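Local structure of oxidized polyvinyl alcohol hydrolase (Pseudomonas sp. VM15C, 3WWC) at residues S88-H93 with E312-A317; N38-H43 with A105-N110; M182-L187 with G202-T207; P67-G70 with S74-D77; L247-V252 with N284-Q289. The protein hydrolyses beta-diketones such as 4,6-nonanedione and oxidized polyvinyl alcohol, carrying out the second step in the breakdown of polyvinyl alcohol. The protein carries 1 engineered substitution. One frame throughout, in Å; residues are numbered along the deposited sequence.

Contact 1: residues S88-H93 with E312-A317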
# COMPACT_ATOMS: atom_id res chain seq x y z
N SER A 88 -13.78 3.48 6.00
CA SER A 88 -14.21 3.38 7.38
C SER A 88 -15.33 2.39 7.55
O SER A 88 -15.55 1.92 8.65
CB SER A 88 -14.69 4.75 7.88
OG SER A 88 -15.88 5.19 7.22
N ILE A 89 -16.02 2.06 6.48
CA ILE A 89 -17.12 1.10 6.54
C ILE A 89 -16.63 -0.27 6.90
O ILE A 89 -17.43 -1.09 7.44
CB ILE A 89 -17.94 1.14 5.19
CG1 ILE A 89 -18.44 2.57 5.00
CG2 ILE A 89 -19.18 0.19 5.24
CD1 ILE A 89 -19.13 3.11 6.20
N LEU A 90 -15.35 -0.56 6.69
CA LEU A 90 -14.83 -1.87 7.13
C LEU A 90 -14.92 -2.03 8.65
O LEU A 90 -14.83 -3.14 9.14
CB LEU A 90 -13.41 -2.09 6.66
CG LEU A 90 -13.55 -2.53 5.21
CD1 LEU A 90 -12.39 -2.09 4.46
CD2 LEU A 90 -13.75 -4.06 5.12
N ALA A 91 -15.07 -0.96 9.42
CA ALA A 91 -15.25 -1.13 10.86
C ALA A 91 -16.61 -1.82 11.12
O ALA A 91 -16.72 -2.61 12.04
CB ALA A 91 -15.17 0.26 11.62
N ASP A 92 -17.60 -1.58 10.28
CA ASP A 92 -18.91 -2.22 10.39
C ASP A 92 -18.77 -3.67 9.96
O ASP A 92 -19.70 -4.46 10.13
CB ASP A 92 -19.93 -1.60 9.43
CG ASP A 92 -20.31 -0.16 9.79
OD1 ASP A 92 -20.27 0.19 10.98
OD2 ASP A 92 -20.68 0.59 8.86
N HIS A 93 -17.61 -4.02 9.38
CA HIS A 93 -17.34 -5.39 8.90
C HIS A 93 -16.46 -6.14 9.88
O HIS A 93 -16.01 -7.24 9.57
CB HIS A 93 -16.69 -5.33 7.55
CG HIS A 93 -16.81 -6.60 6.76
ND1 HIS A 93 -18.05 -7.15 6.49
CD2 HIS A 93 -15.89 -7.48 6.29
CE1 HIS A 93 -17.88 -8.32 5.90
NE2 HIS A 93 -16.58 -8.55 5.76
N GLU A 312 -18.47 -4.50 -1.85
CA GLU A 312 -18.33 -5.97 -1.95
C GLU A 312 -16.83 -6.30 -2.13
O GLU A 312 -16.33 -7.25 -1.55
CB GLU A 312 -19.05 -6.55 -3.17
CG GLU A 312 -20.57 -6.53 -3.06
CD GLU A 312 -21.16 -7.10 -4.34
OE1 GLU A 312 -20.68 -8.15 -4.83
OE2 GLU A 312 -22.11 -6.47 -4.84
N PHE A 313 -16.12 -5.51 -2.94
CA PHE A 313 -14.70 -5.76 -3.14
C PHE A 313 -13.91 -5.56 -1.85
O PHE A 313 -13.09 -6.40 -1.48
CB PHE A 313 -14.11 -4.84 -4.23
CG PHE A 313 -12.64 -5.02 -4.36
CD1 PHE A 313 -12.14 -6.10 -5.07
CD2 PHE A 313 -11.77 -4.15 -3.69
CE1 PHE A 313 -10.75 -6.34 -5.12
CE2 PHE A 313 -10.37 -4.39 -3.74
CZ PHE A 313 -9.90 -5.48 -4.45
N ASN A 314 -14.16 -4.48 -1.12
CA ASN A 314 -13.44 -4.21 0.11
C ASN A 314 -13.65 -5.35 1.09
O ASN A 314 -12.71 -5.80 1.75
CB ASN A 314 -13.87 -2.90 0.79
CG ASN A 314 -13.48 -1.65 0.02
OD1 ASN A 314 -12.81 -1.72 -1.00
ND2 ASN A 314 -13.89 -0.48 0.56
N ARG A 315 -14.90 -5.83 1.21
CA ARG A 315 -15.17 -6.91 2.18
C ARG A 315 -14.48 -8.18 1.73
O ARG A 315 -13.84 -8.88 2.54
CB ARG A 315 -16.68 -7.21 2.23
CG ARG A 315 -17.50 -6.13 2.90
CD ARG A 315 -18.99 -6.59 3.07
NE ARG A 315 -19.74 -6.68 1.82
CZ ARG A 315 -20.46 -5.69 1.29
NH1 ARG A 315 -20.52 -4.48 1.88
NH2 ARG A 315 -21.19 -5.96 0.24
N TRP A 316 -14.58 -8.50 0.44
CA TRP A 316 -13.94 -9.72 -0.09
C TRP A 316 -12.43 -9.66 0.07
O TRP A 316 -11.78 -10.64 0.51
CB TRP A 316 -14.29 -9.90 -1.58
CG TRP A 316 -13.57 -11.06 -2.20
CD1 TRP A 316 -13.88 -12.40 -2.07
CD2 TRP A 316 -12.34 -11.01 -2.93
NE1 TRP A 316 -12.92 -13.17 -2.68
CE2 TRP A 316 -11.96 -12.35 -3.21
CE3 TRP A 316 -11.52 -9.97 -3.39
CZ2 TRP A 316 -10.79 -12.66 -3.90
CZ3 TRP A 316 -10.37 -10.29 -4.08
CH2 TRP A 316 -10.02 -11.63 -4.33
N ALA A 317 -11.84 -8.51 -0.27
CA ALA A 317 -10.37 -8.42 -0.18
C ALA A 317 -9.89 -8.51 1.25
O ALA A 317 -8.97 -9.29 1.53
CB ALA A 317 -9.89 -7.07 -0.84
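Helix 310-322 meets the turn that leads into strand 96-100 chiefly through R315, whose aliphatic chain lies over one face of the H93 imidazole. R315 CG sits 3.7 Å from the centroid of the H93 ring and only 7° off its normal, a CH-pi contact, and R315 CD follows on at 3.5 Å from H93 CE1. The imidazole swings out to the helix because its CG is anti to the backbone N (chi1 -159°). Its NE2 is hydrogen-bonded to D319, one helical turn beyond R315, which fixes the rotation of the ring. Histidine suits the place by offering R315 a flat face and D319 a polar edge. In this alpha/beta-hydrolase fold the other flank of the helix leans on strand 247-253 through F313, W316 and A317, so the turn 88-93 covers a side turned from that strand. L90 packs alongside, against N314: its CD1 is 4.0 Å from N314 CB, and its CD2 is 3.9 Å from N314 O. N314 OD1 accepts from W305 NE1, while its CB faces the leucine. Beyond the imidazole the R315 chain bends at chi3, and its NH2 binds a citrate, probably from the crystallisation liquor.

Contact 2: residues N38-H43 with A105-N110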
# COMPACT_ATOMS: atom_id res chain seq x y z
N ASN A 38 -6.78 11.51 15.83
CA ASN A 38 -5.68 11.63 16.81
C ASN A 38 -4.66 12.54 16.18
O ASN A 38 -4.29 12.32 15.03
CB ASN A 38 -5.05 10.24 17.01
CG ASN A 38 -5.97 9.31 17.78
OD1 ASN A 38 -5.81 9.17 18.99
ND2 ASN A 38 -6.96 8.72 17.12
N VAL A 39 -4.20 13.55 16.90
CA VAL A 39 -3.25 14.50 16.34
C VAL A 39 -2.00 14.61 17.20
O VAL A 39 -1.98 14.05 18.31
CB VAL A 39 -3.86 15.94 16.17
CG1 VAL A 39 -5.10 15.87 15.28
CG2 VAL A 39 -4.25 16.49 17.54
N ASP A 40 -0.99 15.32 16.72
CA ASP A 40 0.28 15.52 17.43
C ASP A 40 0.96 14.26 17.95
O ASP A 40 1.60 14.24 19.03
CB ASP A 40 0.06 16.53 18.57
CG ASP A 40 -0.34 17.87 18.04
OD1 ASP A 40 0.15 18.23 16.95
OD2 ASP A 40 -1.12 18.56 18.72
N PHE A 41 0.87 13.19 17.15
CA PHE A 41 1.52 11.93 17.55
C PHE A 41 2.98 12.14 17.17
O PHE A 41 3.32 12.33 16.00
CB PHE A 41 0.93 10.79 16.75
CG PHE A 41 1.52 9.46 17.09
CD1 PHE A 41 1.00 8.73 18.15
CD2 PHE A 41 2.58 8.95 16.36
CE1 PHE A 41 1.52 7.49 18.47
CE2 PHE A 41 3.13 7.69 16.66
CZ PHE A 41 2.59 6.96 17.72
N PRO A 42 3.89 12.06 18.14
CA PRO A 42 5.32 12.29 17.88
C PRO A 42 6.00 11.10 17.26
O PRO A 42 5.92 10.00 17.81
CB PRO A 42 5.87 12.57 19.28
CG PRO A 42 5.07 11.63 20.13
CD PRO A 42 3.64 11.76 19.56
N HIS A 43 6.65 11.33 16.13
CA HIS A 43 7.43 10.28 15.51
C HIS A 43 8.57 10.87 14.67
O HIS A 43 8.33 11.62 13.75
CB HIS A 43 6.55 9.39 14.59
CG HIS A 43 7.26 8.17 14.10
ND1 HIS A 43 7.53 7.09 14.92
CD2 HIS A 43 7.86 7.91 12.93
CE1 HIS A 43 8.27 6.22 14.26
NE2 HIS A 43 8.48 6.69 13.05
N ALA A 105 0.04 16.76 4.42
CA ALA A 105 -1.26 17.40 4.72
C ALA A 105 -1.25 18.17 6.04
O ALA A 105 -2.27 18.75 6.43
CB ALA A 105 -2.36 16.34 4.76
N ASN A 106 -0.12 18.14 6.75
CA ASN A 106 0.01 18.89 8.01
C ASN A 106 -1.12 18.61 8.95
O ASN A 106 -1.70 19.52 9.56
CB ASN A 106 0.08 20.39 7.70
CG ASN A 106 1.25 20.73 6.87
OD1 ASN A 106 1.16 21.57 5.96
ND2 ASN A 106 2.39 20.10 7.16
N GLN A 107 -1.38 17.31 9.11
CA GLN A 107 -2.37 16.77 10.01
C GLN A 107 -3.83 17.00 9.69
O GLN A 107 -4.68 16.60 10.48
CB GLN A 107 -2.09 17.20 11.47
CG GLN A 107 -0.65 16.83 11.92
CD GLN A 107 -0.52 16.89 13.42
OE1 GLN A 107 -1.10 16.07 14.13
NE2 GLN A 107 0.23 17.87 13.92
N ASP A 108 -4.11 17.56 8.50
CA ASP A 108 -5.48 17.85 8.13
C ASP A 108 -6.00 16.70 7.28
O ASP A 108 -5.55 16.53 6.15
CB ASP A 108 -5.51 19.16 7.33
CG ASP A 108 -6.93 19.55 6.95
OD1 ASP A 108 -7.85 18.72 7.12
OD2 ASP A 108 -7.13 20.70 6.47
N PRO A 109 -6.93 15.90 7.81
CA PRO A 109 -7.46 14.78 7.02
C PRO A 109 -8.32 15.17 5.86
O PRO A 109 -8.75 14.32 5.09
CB PRO A 109 -8.20 13.94 8.07
CG PRO A 109 -8.84 15.11 8.93
CD PRO A 109 -7.61 16.03 9.12
N ASN A 110 -8.58 16.47 5.69
CA ASN A 110 -9.39 16.93 4.55
C ASN A 110 -8.57 17.46 3.40
O ASN A 110 -9.10 17.68 2.32
CB ASN A 110 -10.40 17.98 5.03
CG ASN A 110 -11.36 17.37 6.01
OD1 ASN A 110 -12.06 16.45 5.65
ND2 ASN A 110 -11.33 17.81 7.24
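The backbone N of D40 gives a short, nearly straight hydrogen bond to Q107 OE1, 2.7 Å long with an N-H...O angle of 165°. The donor lies in the carbonyl plane of the Q107 amide, on a lone pair. D40 belongs to a G1 beta bulge in the hairpin of strands 36-43 and 46-53: D40 and F41 both face R48, but the sheet bond to R48 is made by F41, and the N of D40 serves the glutamine. Strand 36-43 is the outermost on its side of the alpha/beta-hydrolase sheet, so a loop can dock here by side chain. Aspartate suits the bulge, since it tolerates the left-handed backbone better than most residues.

The same amide gives as well as takes. Q107 NE2 donates to D40 OD1 at 3.1 Å, reaching the carboxylate from its anti side and 30° out of its plane. The amide and carboxylate planes stand 69° apart. Held by both ends on one residue, the glutamine amide has its flip state settled. Its chain runs extended beyond CG, long enough to span the gap, while K47 and A49 of the next strand touch it. V39 adds a lesser contact, its CB 3.4 Å from Q107 OE1.

Q107 projects from a type I' turn, A105 to D108, closed by D108 N bonding to A105 O. The same D108 begins an Asx turn: N110 N reaches D108 OD1 at 2.8 Å, from above the carboxylate plane.

Contact 3: residues M182-L187 with G202-T207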
# COMPACT_ATOMS: atom_id res chain seq x y z
N MET A 182 3.13 3.06 -1.27
CA MET A 182 3.53 3.02 0.13
C MET A 182 3.27 1.65 0.75
O MET A 182 4.08 1.20 1.60
CB MET A 182 2.78 4.13 0.89
CG MET A 182 3.19 4.28 2.38
SD MET A 182 4.90 4.88 2.52
CE MET A 182 5.65 3.54 3.47
N THR A 183 2.19 0.98 0.32
CA THR A 183 1.89 -0.38 0.83
C THR A 183 3.06 -1.29 0.40
O THR A 183 3.57 -2.08 1.20
CB THR A 183 0.60 -0.90 0.23
OG1 THR A 183 -0.46 -0.04 0.67
CG2 THR A 183 0.31 -2.32 0.72
N ASN A 184 3.46 -1.24 -0.86
CA ASN A 184 4.58 -2.06 -1.31
C ASN A 184 5.83 -1.78 -0.46
O ASN A 184 6.51 -2.72 -0.03
CB ASN A 184 4.94 -1.75 -2.79
CG ASN A 184 4.02 -2.43 -3.78
OD1 ASN A 184 3.47 -3.50 -3.50
ND2 ASN A 184 3.84 -1.81 -4.97
N ARG A 185 6.15 -0.49 -0.25
CA ARG A 185 7.36 -0.19 0.53
C ARG A 185 7.29 -0.74 1.95
O ARG A 185 8.25 -1.35 2.46
CB ARG A 185 7.60 1.31 0.61
CG ARG A 185 8.93 1.63 1.35
CD ARG A 185 9.30 3.13 1.19
NE ARG A 185 10.65 3.37 1.74
CZ ARG A 185 11.76 3.36 1.01
NH1 ARG A 185 11.71 3.11 -0.32
NH2 ARG A 185 12.91 3.68 1.61
N ALA A 186 6.13 -0.58 2.57
CA ALA A 186 5.96 -1.05 3.95
C ALA A 186 6.07 -2.56 4.04
O ALA A 186 6.63 -3.10 5.03
CB ALA A 186 4.59 -0.59 4.47
N LEU A 187 5.53 -3.27 3.06
CA LEU A 187 5.61 -4.74 3.09
C LEU A 187 7.05 -5.21 2.89
O LEU A 187 7.45 -6.22 3.46
CB LEU A 187 4.73 -5.35 1.98
CG LEU A 187 3.25 -5.12 2.20
CD1 LEU A 187 2.53 -5.51 0.91
CD2 LEU A 187 2.74 -5.95 3.41
N GLY A 202 -0.23 0.47 -7.30
CA GLY A 202 0.96 1.12 -6.73
C GLY A 202 2.14 0.99 -7.68
O GLY A 202 2.21 0.10 -8.54
N GLU A 203 3.09 1.90 -7.50
CA GLU A 203 4.32 1.83 -8.29
C GLU A 203 5.32 0.87 -7.64
O GLU A 203 5.22 0.49 -6.45
CB GLU A 203 4.99 3.23 -8.41
CG GLU A 203 4.81 3.94 -9.78
CD GLU A 203 5.64 3.31 -10.88
OE1 GLU A 203 5.70 3.94 -11.95
OE2 GLU A 203 6.25 2.22 -10.72
N TRP A 204 6.30 0.50 -8.46
CA TRP A 204 7.47 -0.30 -8.05
C TRP A 204 8.74 0.55 -8.34
O TRP A 204 9.78 0.32 -7.72
CB TRP A 204 7.57 -1.60 -8.88
CG TRP A 204 8.39 -2.68 -8.21
CD1 TRP A 204 9.66 -3.11 -8.57
CD2 TRP A 204 8.00 -3.47 -7.08
NE1 TRP A 204 10.07 -4.12 -7.73
CE2 TRP A 204 9.07 -4.37 -6.80
CE3 TRP A 204 6.84 -3.51 -6.27
CZ2 TRP A 204 9.01 -5.30 -5.75
CZ3 TRP A 204 6.78 -4.44 -5.22
CH2 TRP A 204 7.85 -5.34 -4.96
N TYR A 205 8.64 1.50 -9.26
CA TYR A 205 9.78 2.36 -9.70
C TYR A 205 10.93 1.46 -10.13
O TYR A 205 12.07 1.52 -9.62
CB TYR A 205 10.24 3.28 -8.59
CG TYR A 205 9.18 4.20 -8.05
CD1 TYR A 205 8.50 5.10 -8.88
CD2 TYR A 205 8.95 4.25 -6.68
CE1 TYR A 205 7.63 6.05 -8.34
CE2 TYR A 205 8.09 5.19 -6.13
CZ TYR A 205 7.45 6.08 -6.96
OH TYR A 205 6.65 7.09 -6.42
N VAL A 206 10.63 0.61 -11.11
CA VAL A 206 11.60 -0.37 -11.59
C VAL A 206 12.96 0.24 -11.94
O VAL A 206 13.03 1.31 -12.59
CB VAL A 206 11.02 -1.08 -12.81
CG1 VAL A 206 12.11 -1.94 -13.53
CG2 VAL A 206 9.93 -2.02 -12.33
N THR A 207 14.02 -0.42 -11.47
CA THR A 207 15.38 0.04 -11.82
C THR A 207 16.11 -1.11 -12.49
O THR A 207 15.62 -2.23 -12.60
CB THR A 207 16.23 0.39 -10.56
OG1 THR A 207 16.47 -0.79 -9.77
CG2 THR A 207 15.53 1.47 -9.71
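G202 brings bare backbone up to N184, with its carbonyl carbon 4.3 Å from N184 ND2 and no side chain in between, so the loop after strand 196-200 can run close to helix 178-189. In this alpha/beta hydrolase that helix directly follows A177, the engineered residue at a position assigned by similarity to the charge relay, on what is the nucleophile elbow of the fold. Next comes E203, whose backbone O accepts from N184 ND2 at 3.1 Å. The donor stands 44° above the carbonyl plane, although the acceptor lies close to the plane of the asparagine amide. The E203 carboxylate curls back on its own loop: OE2 takes W204 N at 2.8 Å on its anti lone pair and Y205 N at 2.9 Å from above the plane, two bonds that brace the chain where it bends. W204 then turns the benzo edge of its indole to N184, with CZ3 3.7 Å from N184 CG, the amide and ring planes 75° apart. The far end of the indole is secured by NE1 bonding to H231 O, so the large ring is buried with its one polar atom satisfied. Y205, which touches a bound butanoic acid, has a left-handed backbone, and its ring lies over E203, whose CB is 3.8 Å above the ring plane, over its centre.

Contact 4: residues P67-G70 with S74-D77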
# COMPACT_ATOMS: atom_id res chain seq x y z
N PRO A 67 -5.82 1.79 5.82
CA PRO A 67 -6.00 2.26 4.45
C PRO A 67 -5.30 3.58 4.22
O PRO A 67 -5.29 4.48 5.09
CB PRO A 67 -7.52 2.41 4.35
CG PRO A 67 -7.90 2.88 5.76
CD PRO A 67 -7.05 2.02 6.63
N MET A 68 -4.73 3.70 3.02
CA MET A 68 -4.02 4.93 2.65
C MET A 68 -4.56 5.52 1.38
O MET A 68 -4.73 4.81 0.38
CB MET A 68 -2.54 4.64 2.47
CG MET A 68 -1.93 4.27 3.80
SD MET A 68 -0.19 3.74 3.66
CE MET A 68 -0.36 2.20 2.93
N THR A 69 -4.79 6.83 1.39
CA THR A 69 -5.21 7.52 0.19
C THR A 69 -4.03 7.71 -0.75
O THR A 69 -2.88 7.29 -0.46
CB THR A 69 -5.81 8.89 0.61
OG1 THR A 69 -6.48 9.44 -0.54
CG2 THR A 69 -4.71 9.86 1.11
N GLY A 70 -4.31 8.34 -1.88
CA GLY A 70 -3.28 8.58 -2.89
C GLY A 70 -2.79 10.02 -2.92
O GLY A 70 -2.51 10.64 -1.89
N SER A 74 -8.47 13.11 -0.28
CA SER A 74 -8.12 13.28 1.12
C SER A 74 -8.24 11.99 1.93
O SER A 74 -8.82 11.00 1.46
CB SER A 74 -9.00 14.36 1.78
OG SER A 74 -10.34 13.90 1.86
N THR A 75 -7.65 11.97 3.11
CA THR A 75 -7.81 10.80 3.97
C THR A 75 -9.31 10.67 4.28
O THR A 75 -9.85 9.56 4.27
CB THR A 75 -6.98 10.95 5.23
OG1 THR A 75 -5.60 10.80 4.87
CG2 THR A 75 -7.36 9.87 6.26
N ASN A 76 -10.01 11.78 4.55
CA ASN A 76 -11.46 11.69 4.78
C ASN A 76 -12.20 11.14 3.58
O ASN A 76 -13.14 10.32 3.74
CB ASN A 76 -11.98 13.06 5.19
CG ASN A 76 -13.50 13.09 5.34
OD1 ASN A 76 -14.06 12.31 6.10
ND2 ASN A 76 -14.16 13.98 4.59
N ASP A 77 -11.78 11.53 2.38
CA ASP A 77 -12.42 10.98 1.17
C ASP A 77 -12.21 9.44 1.16
O ASP A 77 -13.15 8.67 1.00
CB ASP A 77 -11.79 11.51 -0.12
CG ASP A 77 -12.09 12.96 -0.41
OD1 ASP A 77 -13.13 13.47 0.05
OD2 ASP A 77 -11.27 13.57 -1.16
O HOH W 1 -4.93 8.21 4.22
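T69 has its OG1 anti to the backbone N (chi1 -168°), which leaves CG2 in the crowded position between N and the carbonyl carbon and directs both branches at the start of helix 75-80. CG2 comes 4.0 Å from T75 OG1, the two threonine side chains crossing at about a right angle. OG1 lies 3.5 Å from S74 O without bonding to it; its hydrogen bond is made with the backbone O of E73. A beta-branched residue with one methyl and one hydroxyl suits the place: the methyl packs against T75 while the hydroxyl bonds to E73.

T75 is also reached through a water. This water accepts from T69 N at 3.2 Å and pairs with T75 OG1 at 2.8 Å, so the backbone N just past the end of strand 62-68 is satisfied. The contact joins the end of strand 62-68 to the start of helix 75-80 in a beta-alpha-beta unit that continues into strand 96-100. The short loop between them holds S71 of a butanoic acid pocket; in alpha/beta hydrolases the loop at this place commonly contributes to the oxyanion hole.

S74 starts the helix as its N-cap and forms a capping box with D77. Its OG accepts from D77 N at 2.8 Å, and in return D77 OD2 takes S74 N at 3.0 Å, from 42° above the carboxylate plane. Serine is short enough to fold its hydroxyl back on the first turn, and aspartate returns the bond from within it. D77 OD2 also forms a salt bridge with R112 NE.

Contact 5: residues L247-V252 with N284-Q289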
# COMPACT_ATOMS: atom_id res chain seq x y z
N LEU A 247 3.60 -13.35 4.73
CA LEU A 247 2.60 -12.38 4.32
C LEU A 247 1.59 -12.96 3.38
O LEU A 247 1.81 -14.01 2.78
CB LEU A 247 3.27 -11.25 3.49
CG LEU A 247 4.36 -10.41 4.15
CD1 LEU A 247 5.06 -9.57 3.05
CD2 LEU A 247 3.78 -9.49 5.24
N ILE A 248 0.48 -12.24 3.24
CA ILE A 248 -0.42 -12.45 2.13
C ILE A 248 -0.52 -11.07 1.46
O ILE A 248 -0.76 -10.06 2.12
CB ILE A 248 -1.80 -13.02 2.49
CG1 ILE A 248 -2.67 -13.00 1.23
CG2 ILE A 248 -2.45 -12.26 3.67
CD1 ILE A 248 -3.94 -13.87 1.36
N VAL A 249 -0.25 -11.02 0.16
CA VAL A 249 -0.28 -9.75 -0.56
C VAL A 249 -1.22 -9.87 -1.72
O VAL A 249 -1.14 -10.83 -2.52
CB VAL A 249 1.12 -9.37 -1.08
CG1 VAL A 249 1.07 -8.02 -1.81
CG2 VAL A 249 2.12 -9.33 0.10
N MET A 250 -2.13 -8.92 -1.83
CA MET A 250 -3.10 -8.89 -2.94
C MET A 250 -2.83 -7.62 -3.75
O MET A 250 -3.10 -6.51 -3.28
CB MET A 250 -4.52 -8.86 -2.39
CG MET A 250 -5.53 -8.94 -3.56
SD MET A 250 -7.28 -8.89 -2.94
CE MET A 250 -7.41 -10.53 -2.29
N THR A 251 -2.28 -7.80 -4.94
CA THR A 251 -1.96 -6.66 -5.82
C THR A 251 -3.07 -6.48 -6.83
O THR A 251 -3.50 -7.47 -7.44
CB THR A 251 -0.68 -6.92 -6.57
OG1 THR A 251 0.40 -7.14 -5.62
CG2 THR A 251 -0.34 -5.73 -7.47
N VAL A 252 -3.56 -5.26 -7.00
CA VAL A 252 -4.69 -5.02 -7.94
C VAL A 252 -4.28 -4.07 -9.06
O VAL A 252 -3.68 -3.00 -8.81
CB VAL A 252 -5.85 -4.37 -7.19
CG1 VAL A 252 -7.05 -4.17 -8.13
CG2 VAL A 252 -6.26 -5.27 -5.99
N ASN A 284 5.57 -10.46 -9.29
CA ASN A 284 6.65 -11.44 -9.53
C ASN A 284 7.48 -11.59 -8.26
O ASN A 284 7.85 -12.70 -7.86
CB ASN A 284 7.57 -10.92 -10.66
CG ASN A 284 6.87 -10.87 -12.01
OD1 ASN A 284 5.74 -11.36 -12.17
ND2 ASN A 284 7.55 -10.32 -13.01
N PHE A 285 7.77 -10.48 -7.59
CA PHE A 285 8.58 -10.58 -6.39
C PHE A 285 7.86 -11.32 -5.30
O PHE A 285 8.44 -12.23 -4.68
CB PHE A 285 8.97 -9.18 -5.89
CG PHE A 285 9.69 -9.20 -4.58
CD1 PHE A 285 11.06 -9.39 -4.55
CD2 PHE A 285 8.98 -9.12 -3.38
CE1 PHE A 285 11.71 -9.51 -3.34
CE2 PHE A 285 9.63 -9.25 -2.16
CZ PHE A 285 10.99 -9.44 -2.14
N PHE A 286 6.60 -10.96 -5.05
CA PHE A 286 5.91 -11.60 -3.93
C PHE A 286 5.54 -13.05 -4.21
O PHE A 286 5.52 -13.86 -3.31
CB PHE A 286 4.68 -10.77 -3.50
CG PHE A 286 5.05 -9.49 -2.82
CD1 PHE A 286 5.72 -9.52 -1.58
CD2 PHE A 286 4.72 -8.25 -3.39
CE1 PHE A 286 6.05 -8.33 -0.92
CE2 PHE A 286 5.04 -7.06 -2.73
CZ PHE A 286 5.70 -7.09 -1.49
N SER A 287 5.26 -13.38 -5.46
CA SER A 287 4.95 -14.74 -5.77
C SER A 287 6.14 -15.64 -5.57
O SER A 287 5.96 -16.78 -5.13
CB SER A 287 4.47 -14.87 -7.22
OG SER A 287 3.24 -14.25 -7.34
N ALA A 288 7.33 -15.15 -5.88
CA ALA A 288 8.54 -15.96 -5.74
C ALA A 288 8.87 -16.25 -4.28
O ALA A 288 9.51 -17.22 -3.98
CB ALA A 288 9.73 -15.28 -6.42
N GLN A 289 8.43 -15.41 -3.36
CA GLN A 289 8.73 -15.59 -1.93
C GLN A 289 8.03 -16.79 -1.37
O GLN A 289 6.81 -16.93 -1.48
CB GLN A 289 8.35 -14.30 -1.20
CG GLN A 289 9.32 -13.20 -1.52
CD GLN A 289 10.67 -13.49 -0.90
OE1 GLN A 289 10.76 -13.87 0.28
NE2 GLN A 289 11.72 -13.29 -1.66
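F286 buries the most surface here, its ring pressed against V249 of strand 247-253 by the two valine methyls. V249 CG2 lies over one face of the ring, 4.1 Å from the centroid and 15° off the normal, which makes a CH-pi contact; its closest ring atom is F286 CD1 at 4.0 Å. The other methyl, CG1, lies over the same face, nearer the other edge, 4.0 Å from F286 CD2. The valine's torsion sets this up: with CG1 anti to the backbone N (chi1 -179°), both methyls are laid flat against one face of the ring, and a beta-branched residue sits comfortably in an extended strand. L247, two residues earlier and on the same face of the strand, adds a looser touch, its CD1 4.3 Å from F286 CE1 and oblique to the ring.

Strand 247-253 lies between strands 196-200 and 292-298 in the alpha/beta-hydrolase sheet, and helix 275-288 packs on one side of it. L187 and L188 of helix 178-189 join the same apolar layer, while M250 and I248 face helix 310-322 across the sheet. S283, assigned by similarity to the charge relay, precedes F286 by three residues, the side chain of F286 being about 6 Å from that of S283 at their nearest.

The ring is backed on its opposite face by its neighbour in sequence, F285, whose CD2 is 3.7 Å above the plane and offset toward the rim.

Contacts 3, 4 and 5 are buried, contact 1 is partly so, and contact 2 lies on the surface, where a paired amide and carboxylate replace the apolar packing of contact 5. Contacts 2, 4 and 5 all reach the large sheet, with 5 on the other side of the chain's centre from 2 and 4. Contacts 3 and 5 share one core: L187 meets V249, and N184 and W204 both meet F286. M68 connects contact 4 to helix 178-189 of contact 3, and P109 O links contact 2 to N76 in contact 4. On the opposite face of strand 247-253, W316 and A317 of contact 1 pack on M250.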